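Gamma-butyrobetaine hydroxylase-like N-terminal domain-containing protein (Acidithiobacillus ferrooxidans, PDB 3LUU) is of unknown function but binds a zinc ion and resembles the N-terminal domain of gamma-butyrobetaine hydroxylase. Local coordinates at residues 33-38 with 64-69; 70-75 with 87-92; 27-32 with 94-99. All coordinates share one frame; numbering follows the deposited sequence.

Overall arrangement
The chain holds two antiparallel three-stranded sheets and two helices packed with them. Contact 1 brings helix 35-40 to the start of strand 66-72, contact 2 lies within the sheet 66-72, 76-81, 89-91 and its passage into helix 92-98, and contact 3 ties helix 92-98 to strand 30-34 of the other sheet. Their centres lie about 14 to 15 Å apart, yet all three touch: Leu38 O meets Phe90 CZ at 3.4 Å, Leu38 CD2 meets Leu95 CD2 at 3.6 Å, and Phe90 CD2 reaches Leu95 CD2 at 3.7 Å. The zinc site uses His37 of contact 1 with Glu41 and Glu101; the Asp99 side chain of contact 3 is about 9 Å from the metal.

Contact 1 (33-38 with 64-69); sequences LTFEHL and VSVVEV. With ZN (zinc ion), chain B.
Phe35 and Val66 carry the apolar part of this contact. The valine lies over one face of the phenylalanine ring: its CB is 3.9 Å from the centroid of the Phe35 ring and only 12° off the ring normal, which makes a CH-pi contact. Beside it Val66 CG2 comes to 3.6 Å from Phe35 CD1, and the same methyl touches Leu38 CD1 more loosely. With CG anti to the carbonyl carbon (chi1 -69°), Phe35 sends its ring from the first turn of helix 35-40 across the valine, the two side chains crossing at about a right angle.

Backbone atoms complete the packing. Val66 N lies above the ring, offset toward its rim and 3.4 Å from Phe35 CD2, whereas Val64 O sits near the plane at the edge, by Phe35 CB. No hydrogen bond links 33-38 to 64-69; van der Waals and CH-pi contacts do the joining, with Met21 of strand 20-25 also touching Phe35 and Leu38.

Polar contacts lie within 33-38. Thr34 is the N-cap, its OG1 accepting from His37 N at 3.0 Å with an angle of 157°. The capped first turn carries His37, whose NE2 binds the zinc ion at 2.0 Å. Glu41 OE2 and Glu101 O also bind this metal, so the strand-to-helix junction belongs to a zinc site backed by buried packing of helix 35-40 on the start of strand 66-72.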
loop_
_atom_site.group_PDB
_atom_site.type_symbol
_atom_site.label_atom_id
_atom_site.label_comp_id
_atom_site.label_asym_id
_atom_site.label_seq_id
_atom_site.Cartn_x
_atom_site.Cartn_y
_atom_site.Cartn_z
ATOM N N LEU A 33 0.176 -6.355 2.691
ATOM C CA LEU A 33 -0.934 -5.886 1.888
ATOM C C LEU A 33 -0.704 -6.320 0.447
ATOM O O LEU A 33 0.332 -5.985 -0.121
ATOM C CB LEU A 33 -1.035 -4.368 1.984
ATOM C CG LEU A 33 -1.450 -3.849 3.364
ATOM C CD1 LEU A 33 -1.226 -2.350 3.414
ATOM C CD2 LEU A 33 -2.912 -4.245 3.608
ATOM N N THR A 34 -1.638 -7.089 -0.133
ATOM C CA THR A 34 -1.444 -7.524 -1.525
ATOM C C THR A 34 -1.470 -6.316 -2.477
ATOM O O THR A 34 -2.200 -5.315 -2.279
ATOM C CB THR A 34 -2.479 -8.574 -2.007
ATOM O OG1 THR A 34 -3.772 -7.992 -2.010
ATOM C CG2 THR A 34 -2.455 -9.843 -1.130
ATOM N N PHE A 35 -0.676 -6.416 -3.534
ATOM C CA PHE A 35 -0.730 -5.415 -4.606
ATOM C C PHE A 35 -2.156 -5.217 -5.117
ATOM O O PHE A 35 -2.581 -4.088 -5.400
ATOM C CB PHE A 35 0.185 -5.861 -5.752
ATOM C CG PHE A 35 1.672 -5.811 -5.423
ATOM C CD1 PHE A 35 2.153 -5.198 -4.274
ATOM C CD2 PHE A 35 2.606 -6.314 -6.311
ATOM C CE1 PHE A 35 3.505 -5.135 -3.997
ATOM C CE2 PHE A 35 3.988 -6.231 -6.019
ATOM C CZ PHE A 35 4.414 -5.623 -4.867
ATOM N N GLU A 36 -2.886 -6.325 -5.261
ATOM C CA GLU A 36 -4.268 -6.291 -5.719
ATOM C C GLU A 36 -5.132 -5.440 -4.809
ATOM O O GLU A 36 -5.875 -4.608 -5.273
ATOM C CB GLU A 36 -4.845 -7.688 -5.731
ATOM C CG GLU A 36 -6.296 -7.743 -6.190
ATOM C CD GLU A 36 -6.946 -9.113 -5.997
ATOM O OE1 GLU A 36 -6.531 -9.882 -5.093
ATOM O OE2 GLU A 36 -7.880 -9.415 -6.779
ATOM N N HIS A 37 -5.062 -5.719 -3.510
ATOM C CA HIS A 37 -5.822 -4.985 -2.496
ATOM C C HIS A 37 -5.513 -3.493 -2.539
ATOM O O HIS A 37 -6.426 -2.662 -2.582
ATOM C CB HIS A 37 -5.529 -5.600 -1.129
ATOM C CG HIS A 37 -6.405 -5.118 -0.019
ATOM N ND1 HIS A 37 -6.147 -5.422 1.298
ATOM C CD2 HIS A 37 -7.537 -4.385 -0.019
ATOM C CE1 HIS A 37 -7.078 -4.889 2.060
ATOM N NE2 HIS A 37 -7.925 -4.248 1.288
ATOM N N LEU A 38 -4.230 -3.162 -2.604
ATOM C CA LEU A 38 -3.808 -1.766 -2.697
ATOM C C LEU A 38 -4.402 -1.076 -3.948
ATOM O O LEU A 38 -4.893 0.062 -3.901
ATOM C CB LEU A 38 -2.270 -1.681 -2.697
ATOM C CG LEU A 38 -1.560 -2.048 -1.386
ATOM C CD1 LEU A 38 -0.104 -2.358 -1.671
ATOM C CD2 LEU A 38 -1.691 -0.927 -0.363
ATOM N N VAL A 64 -2.379 -7.078 -11.258
ATOM C CA VAL A 64 -1.701 -5.779 -11.202
ATOM C C VAL A 64 -0.537 -5.849 -10.186
ATOM O O VAL A 64 -0.606 -6.596 -9.178
ATOM C CB VAL A 64 -2.750 -4.647 -10.974
ATOM C CG1 VAL A 64 -2.104 -3.311 -10.837
ATOM C CG2 VAL A 64 -3.767 -4.647 -12.214
ATOM N N SER A 65 0.576 -5.176 -10.501
ATOM C CA SER A 65 1.671 -5.092 -9.557
ATOM C C SER A 65 2.031 -3.645 -9.239
ATOM O O SER A 65 1.680 -2.735 -9.970
ATOM C CB SER A 65 2.893 -5.868 -10.058
ATOM O OG SER A 65 3.468 -5.213 -11.165
ATOM N N VAL A 66 2.686 -3.450 -8.092
ATOM C CA VAL A 66 3.272 -2.181 -7.730
ATOM C C VAL A 66 4.665 -2.161 -8.362
ATOM O O VAL A 66 5.535 -2.991 -8.055
ATOM C CB VAL A 66 3.320 -1.984 -6.211
ATOM C CG1 VAL A 66 4.116 -0.754 -5.858
ATOM C CG2 VAL A 66 1.881 -1.903 -5.658
ATOM N N VAL A 67 4.850 -1.243 -9.288
ATOM C CA VAL A 67 6.117 -1.103 -9.994
ATOM C C VAL A 67 7.091 -0.182 -9.268
ATOM O O VAL A 67 8.303 -0.381 -9.363
ATOM C CB VAL A 67 5.903 -0.720 -11.458
ATOM C CG1 VAL A 67 5.130 -1.845 -12.135
ATOM C CG2 VAL A 67 5.197 0.597 -11.604
ATOM N N GLU A 68 6.575 0.785 -8.502
ATOM C CA GLU A 68 7.412 1.653 -7.706
ATOM C C GLU A 68 6.661 2.238 -6.540
ATOM O O GLU A 68 5.464 2.422 -6.604
ATOM C CB GLU A 68 7.955 2.789 -8.578
ATOM C CG GLU A 68 9.289 3.298 -8.063
ATOM C CD GLU A 68 9.986 4.225 -9.030
ATOM O OE1 GLU A 68 9.479 4.434 -10.161
ATOM O OE2 GLU A 68 11.051 4.754 -8.635
ATOM N N VAL A 69 7.396 2.502 -5.472
ATOM C CA VAL A 69 6.893 3.071 -4.231
ATOM C C VAL A 69 7.755 4.318 -4.000
ATOM O O VAL A 69 8.976 4.203 -3.861
ATOM C CB VAL A 69 7.067 2.077 -3.058
ATOM C CG1 VAL A 69 6.711 2.734 -1.748
ATOM C CG2 VAL A 69 6.229 0.793 -3.285
HETATM ZN ZN ZN B . -9.740 -3.564 1.908
#

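Contact 2 (70-75 with 87-92)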
loop_
_atom_site.group_PDB
_atom_site.type_symbol
_atom_site.label_atom_id
_atom_site.label_comp_id
_atom_site.label_asym_id
_atom_site.label_seq_id
_atom_site.Cartn_x
_atom_site.Cartn_y
_atom_site.Cartn_z
ATOM N N VAL A 70 7.122 5.503 -3.998
ATOM C CA VAL A 70 7.821 6.780 -3.900
ATOM C C VAL A 70 7.304 7.531 -2.658
ATOM O O VAL A 70 6.108 7.768 -2.515
ATOM C CB VAL A 70 7.587 7.627 -5.171
ATOM C CG1 VAL A 70 8.319 8.967 -5.082
ATOM C CG2 VAL A 70 8.051 6.863 -6.413
ATOM N N PRO A 71 8.198 7.906 -1.746
ATOM C CA PRO A 71 7.716 8.599 -0.563
ATOM C C PRO A 71 7.204 9.982 -0.913
ATOM O O PRO A 71 7.757 10.649 -1.801
ATOM C CB PRO A 71 8.946 8.720 0.331
ATOM C CG PRO A 71 10.029 7.977 -0.305
ATOM C CD PRO A 71 9.642 7.634 -1.707
ATOM N N VAL A 72 6.145 10.388 -0.228
ATOM C CA VAL A 72 5.529 11.687 -0.431
ATOM C C VAL A 72 5.645 12.368 0.925
ATOM O O VAL A 72 4.990 11.979 1.901
ATOM C CB VAL A 72 4.079 11.548 -0.932
ATOM C CG1 VAL A 72 3.368 12.926 -0.980
ATOM C CG2 VAL A 72 4.053 10.850 -2.314
ATOM N N GLY A 73 6.564 13.332 0.998
ATOM C CA GLY A 73 6.881 13.985 2.251
ATOM C C GLY A 73 7.197 12.925 3.282
ATOM O O GLY A 73 7.805 11.912 2.945
ATOM N N HIS A 74 6.734 13.143 4.513
ATOM C CA HIS A 74 6.867 12.161 5.580
ATOM C C HIS A 74 5.575 11.421 5.879
ATOM O O HIS A 74 5.557 10.560 6.731
ATOM C CB HIS A 74 7.332 12.871 6.859
ATOM C CG HIS A 74 8.741 13.371 6.782
ATOM N ND1 HIS A 74 9.804 12.547 6.472
ATOM C CD2 HIS A 74 9.264 14.606 6.981
ATOM C CE1 HIS A 74 10.920 13.255 6.472
ATOM N NE2 HIS A 74 10.621 14.505 6.785
ATOM N N TYR A 75 4.493 11.729 5.186
ATOM C CA TYR A 75 3.174 11.276 5.613
ATOM C C TYR A 75 2.576 10.226 4.694
ATOM O O TYR A 75 1.598 9.566 5.063
ATOM C CB TYR A 75 2.216 12.477 5.726
ATOM C CG TYR A 75 1.739 13.056 4.375
ATOM C CD1 TYR A 75 2.520 13.968 3.651
ATOM C CD2 TYR A 75 0.492 12.701 3.834
ATOM C CE1 TYR A 75 2.066 14.501 2.407
ATOM C CE2 TYR A 75 0.038 13.220 2.587
ATOM C CZ TYR A 75 0.826 14.118 1.878
ATOM O OH TYR A 75 0.365 14.622 0.662
ATOM N N THR A 87 -1.480 7.903 -9.778
ATOM C CA THR A 87 -2.071 8.602 -8.672
ATOM C C THR A 87 -2.256 7.439 -7.695
ATOM O O THR A 87 -1.957 6.254 -7.997
ATOM C CB THR A 87 -3.436 9.319 -9.005
ATOM O OG1 THR A 87 -3.484 9.689 -10.387
ATOM C CG2 THR A 87 -3.617 10.574 -8.134
ATOM N N GLY A 88 -2.716 7.783 -6.513
ATOM C CA GLY A 88 -2.762 6.844 -5.443
ATOM C C GLY A 88 -1.655 7.282 -4.541
ATOM O O GLY A 88 -0.536 6.772 -4.645
ATOM N N ILE A 89 -1.977 8.268 -3.707
ATOM C CA ILE A 89 -1.117 8.667 -2.596
ATOM C C ILE A 89 -1.756 7.961 -1.414
ATOM O O ILE A 89 -2.943 8.125 -1.158
ATOM C CB ILE A 89 -1.084 10.180 -2.373
ATOM C CG1 ILE A 89 -0.567 10.910 -3.633
ATOM C CG2 ILE A 89 -0.250 10.552 -1.145
ATOM C CD1 ILE A 89 0.889 10.653 -3.978
ATOM N N PHE A 90 -0.980 7.119 -0.750
ATOM C CA PHE A 90 -1.468 6.336 0.373
ATOM C C PHE A 90 -0.807 6.879 1.622
ATOM O O PHE A 90 0.427 6.775 1.771
ATOM C CB PHE A 90 -1.077 4.876 0.234
ATOM C CG PHE A 90 -1.779 4.136 -0.879
ATOM C CD1 PHE A 90 -1.467 4.396 -2.205
ATOM C CD2 PHE A 90 -2.683 3.121 -0.589
ATOM C CE1 PHE A 90 -2.063 3.694 -3.225
ATOM C CE2 PHE A 90 -3.300 2.430 -1.626
ATOM C CZ PHE A 90 -2.984 2.727 -2.935
ATOM N N THR A 91 -1.604 7.425 2.536
ATOM C CA THR A 91 -1.036 7.867 3.799
ATOM C C THR A 91 -0.713 6.626 4.637
ATOM O O THR A 91 -1.300 5.553 4.439
ATOM C CB THR A 91 -1.955 8.786 4.583
ATOM O OG1 THR A 91 -3.121 8.074 5.022
ATOM C CG2 THR A 91 -2.373 9.978 3.729
ATOM N N TRP A 92 0.234 6.777 5.556
ATOM C CA TRP A 92 0.571 5.730 6.515
ATOM C C TRP A 92 -0.660 5.253 7.300
ATOM O O TRP A 92 -0.874 4.053 7.449
ATOM C CB TRP A 92 1.660 6.212 7.472
ATOM C CG TRP A 92 2.905 6.685 6.782
ATOM C CD1 TRP A 92 3.558 7.863 7.003
ATOM C CD2 TRP A 92 3.645 6.002 5.766
ATOM N NE1 TRP A 92 4.660 7.953 6.191
ATOM C CE2 TRP A 92 4.739 6.830 5.418
ATOM C CE3 TRP A 92 3.514 4.761 5.133
ATOM C CZ2 TRP A 92 5.683 6.464 4.454
ATOM C CZ3 TRP A 92 4.462 4.395 4.174
ATOM C CH2 TRP A 92 5.524 5.252 3.845
#
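Trp92 meets the hairpin turn at His74 and Tyr75 in an antiparallel meander of strands 66-72, 76-81 and 89-91; residues 73-75 turn the first strand into the second, and strand 89-91 runs into helix 92-98. Traced outward, the tryptophan starts with CB, 4.1 Å from Tyr75 O. A chi1 of -56° leaves CG beside the backbone N and 3.6 Å from Tyr75 O. The indole continues across that same oxygen, which lies over one face of the ring and approaches CD1 to 3.2 Å. Farther out, NE1 donates to His74 O at 2.8 Å. The oxygen lies nearly in the indole plane, but the N-H...O angle is 143° and the nitrogen stands above the carbonyl plane rather than on a lone pair. Past NE1, CE2 is still 4.0 Å from His74 O, and the side chain also touches Val77 of strand 76-81.

The backbone fixes the base of this side chain as well. Trp92 N donates to Tyr75 O at 3.1 Å with an angle of 163°, and Thr91 CA makes a CA-H...O contact with that oxygen. Thr91 turns its hydroxyl to Tyr94 N as the helix N-cap, while its CG2 lies at the edge of the Tyr75 ring, close to the ring plane and 4.0 Å from CD2.

Strand 76-81 runs between the two outer strands, its Gln78 side chain touching both Val72 and Ile89. These two side chains cross at about a right angle, and the contact between them is made by methyls: Val72 CG2 lies 3.6 Å from Ile89 CD1.

Contact 3 (27-32 with 94-99); sequences DGHTSR and YLRRLD
Arg96 and Asp27 form a two-nitrogen, end-on salt bridge between helix 92-98 and the hairpin turn that leads from strand 20-25 into strand 30-34. The arginine sets out with CG anti to its own N and then bends at chi2 (61°), which carries the guanidinium back from the helix to the turn. NH2 meets Asp27 OD2 at 2.7 Å on the syn side, nearly in the guanidinium plane, while NH1 reaches OD1 at 3.0 Å from above the carboxylate. From the other face of that carboxylate His29 N also donates to Asp27 OD1, closing an Asx turn, so the acid both shapes the hairpin and grips the helix. Arg96 has further partners in Arg6 O, which accepts from NH1, and Trp25, on which it makes a cation-pi contact.

The His29 side chain runs obliquely across the guanidinium, and its CD2 lies 3.6 Å above one face, toward the rim. A chi1 of -174° puts CG opposite the histidine's backbone N and carries the ring toward Asp99. His29 NE2 donates at 2.6 Å to Asp99 OD2, which lies in the imidazole plane; this oxygen is met on the syn side but tilted out of the carboxylate plane, with a bent N-H...O angle of 138°.

Asp99 OD1 is linked weakly through a water to Arg32 O. Its other oxygen has a second donor: Ser31 OG, itself bonded to Trp25 NE1, gives its proton to Asp99 OD2 at 2.6 Å from the carboxylate face opposite His29 NE2.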
loop_
_atom_site.group_PDB
_atom_site.type_symbol
_atom_site.label_atom_id
_atom_site.label_comp_id
_atom_site.label_asym_id
_atom_site.label_seq_id
_atom_site.Cartn_x
_atom_site.Cartn_y
_atom_site.Cartn_z
ATOM N N ASP A 27 4.808 -0.218 16.343
ATOM C CA ASP A 27 4.181 -1.067 17.385
ATOM C C ASP A 27 4.605 -2.574 17.267
ATOM O O ASP A 27 4.055 -3.456 17.957
ATOM C CB ASP A 27 2.639 -0.916 17.346
ATOM C CG ASP A 27 2.023 -1.525 16.097
ATOM O OD1 ASP A 27 2.761 -1.597 15.067
ATOM O OD2 ASP A 27 0.821 -1.956 16.137
ATOM N N GLY A 28 5.543 -2.859 16.351
ATOM C CA GLY A 28 6.027 -4.221 16.090
ATOM C C GLY A 28 5.207 -4.991 15.086
ATOM O O GLY A 28 5.533 -6.123 14.760
ATOM N N HIS A 29 4.129 -4.395 14.589
ATOM C CA HIS A 29 3.319 -5.061 13.606
ATOM C C HIS A 29 3.985 -4.939 12.222
ATOM O O HIS A 29 4.664 -3.965 11.955
ATOM C CB HIS A 29 1.914 -4.437 13.576
ATOM C CG HIS A 29 0.972 -5.169 12.693
ATOM N ND1 HIS A 29 0.712 -6.510 12.854
ATOM C CD2 HIS A 29 0.248 -4.767 11.621
ATOM C CE1 HIS A 29 -0.138 -6.907 11.924
ATOM N NE2 HIS A 29 -0.433 -5.870 11.162
ATOM N N THR A 30 3.810 -5.959 11.378
ATOM C CA THR A 30 4.159 -5.878 9.956
ATOM C C THR A 30 2.882 -6.117 9.168
ATOM O O THR A 30 2.208 -7.147 9.345
ATOM C CB THR A 30 5.229 -6.900 9.555
ATOM O OG1 THR A 30 6.379 -6.699 10.365
ATOM C CG2 THR A 30 5.634 -6.754 8.051
ATOM N N SER A 31 2.522 -5.154 8.319
ATOM C CA SER A 31 1.386 -5.340 7.429
ATOM C C SER A 31 1.877 -6.062 6.211
ATOM O O SER A 31 3.006 -5.847 5.767
ATOM C CB SER A 31 0.779 -4.004 7.022
ATOM O OG SER A 31 0.305 -3.266 8.139
ATOM N N ARG A 32 1.060 -6.974 5.700
ATOM C CA ARG A 32 1.323 -7.605 4.425
ATOM C C ARG A 32 0.073 -7.339 3.589
ATOM O O ARG A 32 -0.947 -8.007 3.759
ATOM C CB ARG A 32 1.608 -9.093 4.575
ATOM C CG ARG A 32 2.836 -9.431 5.402
ATOM C CD ARG A 32 3.030 -10.977 5.531
ATOM N NE ARG A 32 3.968 -11.485 4.538
ATOM C CZ ARG A 32 3.662 -11.973 3.332
ATOM N NH1 ARG A 32 2.404 -12.086 2.919
ATOM N NH2 ARG A 32 4.646 -12.372 2.526
ATOM N N TYR A 94 -3.824 5.397 6.337
ATOM C CA TYR A 94 -4.639 4.618 5.406
ATOM C C TYR A 94 -4.098 3.196 5.183
ATOM O O TYR A 94 -4.858 2.249 5.200
ATOM C CB TYR A 94 -4.704 5.329 4.070
ATOM C CG TYR A 94 -5.680 4.757 3.096
ATOM C CD1 TYR A 94 -7.034 4.788 3.352
ATOM C CD2 TYR A 94 -5.268 4.226 1.919
ATOM C CE1 TYR A 94 -7.933 4.273 2.464
ATOM C CE2 TYR A 94 -6.170 3.716 1.017
ATOM C CZ TYR A 94 -7.488 3.746 1.291
ATOM O OH TYR A 94 -8.378 3.255 0.368
ATOM N N LEU A 95 -2.796 3.059 4.964
ATOM C CA LEU A 95 -2.189 1.748 4.770
ATOM C C LEU A 95 -2.409 0.865 5.982
ATOM O O LEU A 95 -2.803 -0.310 5.860
ATOM C CB LEU A 95 -0.698 1.863 4.511
ATOM C CG LEU A 95 -0.286 2.446 3.191
ATOM C CD1 LEU A 95 1.227 2.670 3.232
ATOM C CD2 LEU A 95 -0.694 1.506 2.069
ATOM N N ARG A 96 -2.190 1.424 7.166
ATOM C CA ARG A 96 -2.431 0.666 8.385
ATOM C C ARG A 96 -3.894 0.204 8.506
ATOM O O ARG A 96 -4.159 -0.946 8.891
ATOM C CB ARG A 96 -1.994 1.477 9.600
ATOM C CG ARG A 96 -1.964 0.732 10.851
ATOM C CD ARG A 96 -1.004 -0.430 10.814
ATOM N NE ARG A 96 -1.255 -1.254 11.987
ATOM C CZ ARG A 96 -0.476 -1.342 13.060
ATOM N NH1 ARG A 96 0.675 -0.666 13.167
ATOM N NH2 ARG A 96 -0.870 -2.132 14.047
ATOM N N ARG A 97 -4.818 1.103 8.172
ATOM C CA ARG A 97 -6.259 0.837 8.160
ATOM C C ARG A 97 -6.644 -0.278 7.189
ATOM O O ARG A 97 -7.564 -1.049 7.476
ATOM C CB ARG A 97 -7.055 2.123 7.819
ATOM C CG ARG A 97 -7.720 2.854 9.021
ATOM C CD ARG A 97 -8.317 4.262 8.662
ATOM N NE ARG A 97 -8.842 4.362 7.281
ATOM C CZ ARG A 97 -10.113 4.587 6.912
ATOM N NH1 ARG A 97 -11.091 4.780 7.806
ATOM N NH2 ARG A 97 -10.412 4.642 5.608
ATOM N N LEU A 98 -5.951 -0.368 6.048
ATOM C CA LEU A 98 -6.202 -1.453 5.085
ATOM C C LEU A 98 -5.872 -2.827 5.635
ATOM O O LEU A 98 -6.387 -3.816 5.135
ATOM C CB LEU A 98 -5.461 -1.255 3.756
ATOM C CG LEU A 98 -5.929 -0.138 2.834
ATOM C CD1 LEU A 98 -5.010 -0.177 1.613
ATOM C CD2 LEU A 98 -7.401 -0.191 2.396
ATOM N N ASP A 99 -5.014 -2.908 6.650
ATOM C CA ASP A 99 -4.733 -4.195 7.304
ATOM C C ASP A 99 -6.001 -4.882 7.884
ATOM O O ASP A 99 -6.073 -6.110 7.960
ATOM C CB ASP A 99 -3.700 -4.013 8.422
ATOM C CG ASP A 99 -2.492 -4.914 8.273
ATOM O OD1 ASP A 99 -2.391 -5.737 7.330
ATOM O OD2 ASP A 99 -1.623 -4.765 9.135
HETATM O O HOH W 1 -3.813 -7.347 4.681
#